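PDB 2NVO: Ro sixty-related protein, RSR from Deinococcus radiodurans, which binds several small RNAs that accumulate during recovery from ultraviolet irradiation and contributes to the resistance of the bacterium to that radiation. Local coordinates for residues D465-L479 with T498-M512. Sequence-based numbering, arbitrary orientation.
With CA (calcium ion), chain B.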
loop_
_atom_site.group_PDB
_atom_site.type_symbol
_atom_site.label_atom_id
_atom_site.label_comp_id
_atom_site.label_asym_id
_atom_site.label_seq_id
_atom_site.Cartn_x
_atom_site.Cartn_y
_atom_site.Cartn_z
ATOM N N ASP A 465 -5.436 -18.378 -8.625
ATOM C CA ASP A 465 -6.547 -17.603 -8.067
ATOM C C ASP A 465 -6.655 -17.977 -6.600
ATOM O O ASP A 465 -6.168 -17.273 -5.713
ATOM C CB ASP A 465 -7.865 -17.783 -8.844
ATOM C CG ASP A 465 -8.105 -19.220 -9.327
ATOM O OD1 ASP A 465 -7.417 -20.160 -8.898
ATOM O OD2 ASP A 465 -9.006 -19.395 -10.157
ATOM N N ASN A 466 -7.232 -19.146 -6.351
ATOM C CA ASN A 466 -7.242 -19.689 -5.028
ATOM C C ASN A 466 -7.118 -21.216 -5.049
ATOM O O ASN A 466 -7.696 -21.877 -4.223
ATOM C CB ASN A 466 -8.493 -19.200 -4.281
ATOM C CG ASN A 466 -9.796 -19.711 -4.895
ATOM O OD1 ASN A 466 -9.811 -20.279 -5.990
ATOM N ND2 ASN A 466 -10.901 -19.514 -4.177
ATOM N N GLU A 467 -6.354 -21.774 -5.997
ATOM C CA GLU A 467 -6.340 -23.224 -6.172
ATOM C C GLU A 467 -4.967 -23.865 -6.304
ATOM O O GLU A 467 -4.687 -24.522 -7.308
ATOM C CB GLU A 467 -7.216 -23.644 -7.359
ATOM C CG GLU A 467 -8.645 -23.213 -7.220
ATOM C CD GLU A 467 -9.580 -23.964 -8.148
ATOM O OE1 GLU A 467 -10.592 -24.449 -7.654
ATOM O OE2 GLU A 467 -9.328 -24.082 -9.355
ATOM N N THR A 468 -4.119 -23.679 -5.295
ATOM C CA THR A 468 -2.918 -24.490 -5.184
ATOM C C THR A 468 -3.355 -25.953 -5.001
ATOM O O THR A 468 -4.351 -26.250 -4.345
ATOM C CB THR A 468 -2.035 -24.070 -4.003
ATOM O OG1 THR A 468 -2.781 -24.168 -2.781
ATOM C CG2 THR A 468 -1.514 -22.637 -4.187
ATOM N N TRP A 469 -2.589 -26.852 -5.594
ATOM C CA TRP A 469 -2.897 -28.269 -5.574
ATOM C C TRP A 469 -1.595 -28.940 -5.169
ATOM O O TRP A 469 -0.549 -28.663 -5.757
ATOM C CB TRP A 469 -3.295 -28.675 -6.989
ATOM C CG TRP A 469 -3.524 -30.120 -7.196
ATOM C CD1 TRP A 469 -4.619 -30.835 -6.819
ATOM C CD2 TRP A 469 -2.646 -31.035 -7.850
ATOM N NE1 TRP A 469 -4.472 -32.151 -7.186
ATOM C CE2 TRP A 469 -3.268 -32.298 -7.830
ATOM C CE3 TRP A 469 -1.382 -30.914 -8.441
ATOM C CZ2 TRP A 469 -2.672 -33.437 -8.369
ATOM C CZ3 TRP A 469 -0.793 -32.040 -8.987
ATOM C CH2 TRP A 469 -1.436 -33.284 -8.949
ATOM N N ALA A 470 -1.641 -29.805 -4.163
ATOM C CA ALA A 470 -0.435 -30.482 -3.708
ATOM C C ALA A 470 -0.058 -31.656 -4.616
ATOM O O ALA A 470 -0.872 -32.544 -4.891
ATOM C CB ALA A 470 -0.585 -30.934 -2.257
ATOM N N GLY A 471 1.180 -31.637 -5.094
ATOM C CA GLY A 471 1.722 -32.753 -5.838
ATOM C C GLY A 471 2.418 -33.715 -4.886
ATOM O O GLY A 471 2.323 -33.568 -3.670
ATOM N N GLN A 472 3.133 -34.685 -5.440
ATOM C CA GLN A 472 3.806 -35.695 -4.628
ATOM C C GLN A 472 5.075 -35.155 -3.952
ATOM O O GLN A 472 5.532 -35.711 -2.956
ATOM C CB GLN A 472 4.141 -36.918 -5.488
ATOM C CG GLN A 472 2.932 -37.758 -5.890
ATOM C CD GLN A 472 2.511 -38.743 -4.804
ATOM O OE1 GLN A 472 1.827 -38.376 -3.836
ATOM N NE2 GLN A 472 2.917 -40.005 -4.961
ATOM N N VAL A 473 5.643 -34.078 -4.492
ATOM C CA VAL A 473 6.816 -33.453 -3.872
ATOM C C VAL A 473 6.474 -32.071 -3.334
ATOM O O VAL A 473 5.849 -31.275 -4.032
ATOM C CB VAL A 473 7.997 -33.348 -4.864
ATOM C CG1 VAL A 473 9.200 -32.731 -4.190
ATOM C CG2 VAL A 473 8.359 -34.719 -5.417
ATOM N N HIS A 474 6.845 -31.783 -2.095
ATOM C CA HIS A 474 6.563 -30.466 -1.543
ATOM C C HIS A 474 7.576 -29.478 -2.100
ATOM O O HIS A 474 8.722 -29.852 -2.370
ATOM C CB HIS A 474 6.607 -30.470 -0.018
ATOM C CG HIS A 474 6.058 -29.217 0.601
ATOM N ND1 HIS A 474 6.852 -28.149 0.950
ATOM C CD2 HIS A 474 4.787 -28.861 0.918
ATOM C CE1 HIS A 474 6.099 -27.186 1.459
ATOM N NE2 HIS A 474 4.844 -27.599 1.453
ATOM N N PRO A 475 7.154 -28.218 -2.296
ATOM C CA PRO A 475 8.089 -27.201 -2.782
ATOM C C PRO A 475 9.345 -27.066 -1.922
ATOM O O PRO A 475 10.349 -26.648 -2.471
ATOM C CB PRO A 475 7.263 -25.915 -2.730
ATOM C CG PRO A 475 5.850 -26.393 -3.006
ATOM C CD PRO A 475 5.764 -27.719 -2.257
ATOM N N THR A 476 9.287 -27.364 -0.623
ATOM C CA THR A 476 10.483 -27.261 0.222
ATOM C C THR A 476 11.560 -28.253 -0.232
ATOM O O THR A 476 12.732 -27.912 -0.335
ATOM C CB THR A 476 10.184 -27.454 1.748
ATOM O OG1 THR A 476 9.460 -28.672 1.974
ATOM C CG2 THR A 476 9.380 -26.290 2.297
ATOM N N VAL A 477 11.143 -29.490 -0.480
ATOM C CA VAL A 477 12.022 -30.521 -1.019
ATOM C C VAL A 477 12.527 -30.117 -2.406
ATOM O O VAL A 477 13.726 -30.235 -2.712
ATOM C CB VAL A 477 11.291 -31.884 -1.071
ATOM C CG1 VAL A 477 12.043 -32.883 -1.930
ATOM C CG2 VAL A 477 11.074 -32.420 0.333
ATOM N N ALA A 478 11.615 -29.605 -3.231
ATOM C CA ALA A 478 11.979 -29.087 -4.548
ATOM C C ALA A 478 13.091 -28.051 -4.474
ATOM O O ALA A 478 14.062 -28.131 -5.217
ATOM C CB ALA A 478 10.748 -28.506 -5.276
ATOM N N LEU A 479 12.944 -27.069 -3.591
ATOM C CA LEU A 479 13.939 -26.013 -3.479
ATOM C C LEU A 479 15.304 -26.542 -3.015
ATOM O O LEU A 479 16.347 -26.076 -3.489
ATOM C CB LEU A 479 13.459 -24.914 -2.538
ATOM C CG LEU A 479 12.342 -24.015 -3.096
ATOM C CD1 LEU A 479 11.684 -23.237 -1.967
ATOM C CD2 LEU A 479 12.922 -23.072 -4.147
ATOM N N THR A 498 -6.802 -14.304 -5.482
ATOM C CA THR A 498 -8.112 -14.135 -4.841
ATOM C C THR A 498 -8.259 -15.042 -3.615
ATOM O O THR A 498 -9.371 -15.333 -3.199
ATOM C CB THR A 498 -9.258 -14.488 -5.812
ATOM O OG1 THR A 498 -9.046 -15.812 -6.326
ATOM C CG2 THR A 498 -9.313 -13.498 -6.969
ATOM N N ALA A 499 -7.137 -15.488 -3.054
ATOM C CA ALA A 499 -7.136 -16.390 -1.916
ATOM C C ALA A 499 -7.492 -15.654 -0.624
ATOM O O ALA A 499 -7.260 -14.460 -0.492
ATOM C CB ALA A 499 -5.775 -17.058 -1.773
ATOM N N THR A 500 -8.064 -16.368 0.331
ATOM C CA THR A 500 -8.270 -15.801 1.662
ATOM C C THR A 500 -7.288 -16.478 2.630
ATOM O O THR A 500 -6.843 -15.873 3.601
ATOM C CB THR A 500 -9.739 -15.967 2.146
ATOM O OG1 THR A 500 -10.087 -17.342 2.116
ATOM C CG2 THR A 500 -10.704 -15.206 1.235
ATOM N N GLU A 501 -6.917 -17.720 2.327
ATOM C CA GLU A 501 -5.957 -18.454 3.147
ATOM C C GLU A 501 -5.406 -19.700 2.432
ATOM O O GLU A 501 -6.151 -20.464 1.814
ATOM C CB GLU A 501 -6.601 -18.858 4.479
ATOM C CG GLU A 501 -5.610 -19.385 5.508
ATOM C CD GLU A 501 -4.527 -18.366 5.852
ATOM O OE1 GLU A 501 -4.846 -17.358 6.514
ATOM O OE2 GLU A 501 -3.352 -18.562 5.457
ATOM N N PHE A 502 -4.089 -19.867 2.492
ATOM C CA PHE A 502 -3.410 -21.086 2.064
ATOM C C PHE A 502 -2.045 -21.076 2.725
ATOM O O PHE A 502 -1.635 -20.063 3.263
ATOM C CB PHE A 502 -3.300 -21.174 0.535
ATOM C CG PHE A 502 -2.425 -20.104 -0.088
ATOM C CD1 PHE A 502 -1.075 -20.346 -0.340
ATOM C CD2 PHE A 502 -2.955 -18.876 -0.432
ATOM C CE1 PHE A 502 -0.266 -19.379 -0.926
ATOM C CE2 PHE A 502 -2.161 -17.901 -1.019
ATOM C CZ PHE A 502 -0.813 -18.149 -1.269
ATOM N N SER A 503 -1.349 -22.203 2.738
ATOM C CA SER A 503 -0.012 -22.209 3.322
ATOM C C SER A 503 0.933 -23.157 2.588
ATOM O O SER A 503 0.703 -24.371 2.508
ATOM C CB SER A 503 -0.052 -22.504 4.826
ATOM O OG SER A 503 -0.607 -23.774 5.078
ATOM N N ILE A 504 1.992 -22.568 2.044
ATOM C CA ILE A 504 2.986 -23.294 1.262
ATOM C C ILE A 504 4.344 -22.975 1.836
ATOM O O ILE A 504 5.163 -23.866 2.053
ATOM C CB ILE A 504 2.984 -22.826 -0.196
ATOM C CG1 ILE A 504 1.595 -23.025 -0.825
ATOM C CG2 ILE A 504 4.095 -23.525 -0.991
ATOM C CD1 ILE A 504 1.447 -24.234 -1.696
ATOM N N ALA A 505 4.573 -21.687 2.077
ATOM C CA ALA A 505 5.814 -21.218 2.673
ATOM C C ALA A 505 6.051 -21.845 4.043
ATOM O O ALA A 505 5.170 -21.838 4.904
ATOM C CB ALA A 505 5.817 -19.689 2.788
ATOM N N ASP A 506 7.258 -22.369 4.234
ATOM C CA ASP A 506 7.674 -22.913 5.523
ATOM C C ASP A 506 8.115 -21.792 6.455
ATOM O O ASP A 506 9.102 -21.119 6.185
ATOM C CB ASP A 506 8.826 -23.896 5.328
ATOM C CG ASP A 506 9.093 -24.733 6.565
ATOM O OD1 ASP A 506 8.961 -24.208 7.695
ATOM O OD2 ASP A 506 9.416 -25.924 6.400
ATOM N N PRO A 507 7.379 -21.589 7.557
ATOM C CA PRO A 507 7.660 -20.518 8.521
ATOM C C PRO A 507 9.093 -20.601 9.028
ATOM O O PRO A 507 9.693 -19.578 9.358
ATOM C CB PRO A 507 6.683 -20.816 9.663
ATOM C CG PRO A 507 5.596 -21.609 9.038
ATOM C CD PRO A 507 6.271 -22.447 8.001
ATOM N N GLN A 508 9.632 -21.815 9.067
ATOM C CA GLN A 508 11.002 -22.046 9.513
ATOM C C GLN A 508 12.052 -21.696 8.454
ATOM O O GLN A 508 13.237 -21.585 8.764
ATOM C CB GLN A 508 11.178 -23.499 9.952
ATOM C CG GLN A 508 10.159 -23.972 10.977
ATOM C CD GLN A 508 10.588 -25.255 11.677
ATOM O OE1 GLN A 508 11.607 -25.855 11.325
ATOM N NE2 GLN A 508 9.815 -25.680 12.678
ATOM N N ARG A 509 11.635 -21.521 7.206
ATOM C CA ARG A 509 12.591 -21.152 6.166
ATOM C C ARG A 509 12.524 -19.664 5.871
ATOM O O ARG A 509 11.627 -18.981 6.342
ATOM C CB ARG A 509 12.353 -21.965 4.900
ATOM C CG ARG A 509 12.461 -23.467 5.129
ATOM C CD ARG A 509 11.990 -24.246 3.925
ATOM N NE ARG A 509 12.840 -24.019 2.764
ATOM C CZ ARG A 509 13.633 -24.932 2.221
ATOM N NH1 ARG A 509 13.692 -26.160 2.731
ATOM N NH2 ARG A 509 14.369 -24.613 1.160
ATOM N N ARG A 510 13.488 -19.164 5.111
ATOM C CA ARG A 510 13.500 -17.754 4.744
ATOM C C ARG A 510 13.324 -17.568 3.249
ATOM O O ARG A 510 13.152 -16.440 2.791
ATOM C CB ARG A 510 14.802 -17.087 5.179
ATOM C CG ARG A 510 14.930 -16.914 6.673
ATOM C CD ARG A 510 15.977 -15.865 7.032
ATOM N NE ARG A 510 15.606 -14.534 6.557
ATOM C CZ ARG A 510 16.311 -13.823 5.679
ATOM N NH1 ARG A 510 17.446 -14.302 5.181
ATOM N NH2 ARG A 510 15.884 -12.623 5.305
ATOM N N ASP A 511 13.368 -18.670 2.497
ATOM C CA ASP A 511 13.382 -18.595 1.039
ATOM C C ASP A 511 11.980 -18.674 0.412
ATOM O O ASP A 511 11.860 -18.891 -0.779
ATOM C CB ASP A 511 14.315 -19.670 0.435
ATOM C CG ASP A 511 13.971 -21.098 0.898
ATOM O OD1 ASP A 511 12.994 -21.292 1.653
ATOM O OD2 ASP A 511 14.684 -22.046 0.500
ATOM N N MET A 512 10.938 -18.483 1.216
ATOM C CA MET A 512 9.570 -18.670 0.735
ATOM C C MET A 512 8.639 -17.564 1.206
ATOM O O MET A 512 8.713 -17.121 2.352
ATOM C CB MET A 512 9.006 -20.010 1.224
ATOM C CG MET A 512 9.857 -21.192 0.838
ATOM S SD MET A 512 9.237 -22.756 1.496
ATOM C CE MET A 512 8.033 -23.223 0.253
HETATM CA CA CA B . -8.691 -23.529 -11.573
HETATM O O HOH W 1 -7.045 -22.113 -10.444
HETATM O O HOH W 2 -6.441 -20.928 -1.386
HETATM O O HOH W 3 -10.948 -17.271 -1.863
HETATM O O HOH W 4 2.024 -27.001 2.239
HETATM O O HOH W 5 -7.246 -25.532 -11.651
#
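Thr-476, in the first turn of helix 475-486, meets Arg-509 and Met-512 in the VWFA-like domain, where the loop after strand 459-464 and the start of that helix pack on the loop joining strands 491-496 and 512-517. Along Arg-509, CB and CG lead to CD, which lies 3.7 Å from Thr-476 CG2. A bend at chi3 (65°) then turns one guanidinium face under Thr-476 CA. NE bonds almost straight to Asp-511 OD1 (2.9 Å, 173°), and NH2 reaches Asp-511 OD2 at 2.7 Å while packing 3.8 Å from Leu-479 CB. This side-on grip uses the syn lone pair of each oxygen and fixes the guanidinium's rotation; NH1 passes near Thr-476 CB and forms a salt bridge with Asp-480 of helix 475-486. Thr-476 CG2 also touches Met-512 SD at 3.6 Å, the side chains crossing at about a right angle. His-474 caps the helix, its ND1 accepting from Thr-476 N. Ile-504 CG2 packs on Pro-475 CG at 3.9 Å while CD1 reaches toward Thr-468.

Near the metal the hydrogen bond across the contact is backbone to backbone: Thr-498 N donates to Asp-465 O (3.0 Å) from 43° above the carbonyl plane. Two residues on, Glu-467 OE2 binds calcium with Ser-372 and Ser-374 of the MIDAS-like motif, while Asp-465 OD2 bonds Ser-374. Water 1, itself a calcium ligand 2.5 Å from the ion, donates to Asp-465 OD1.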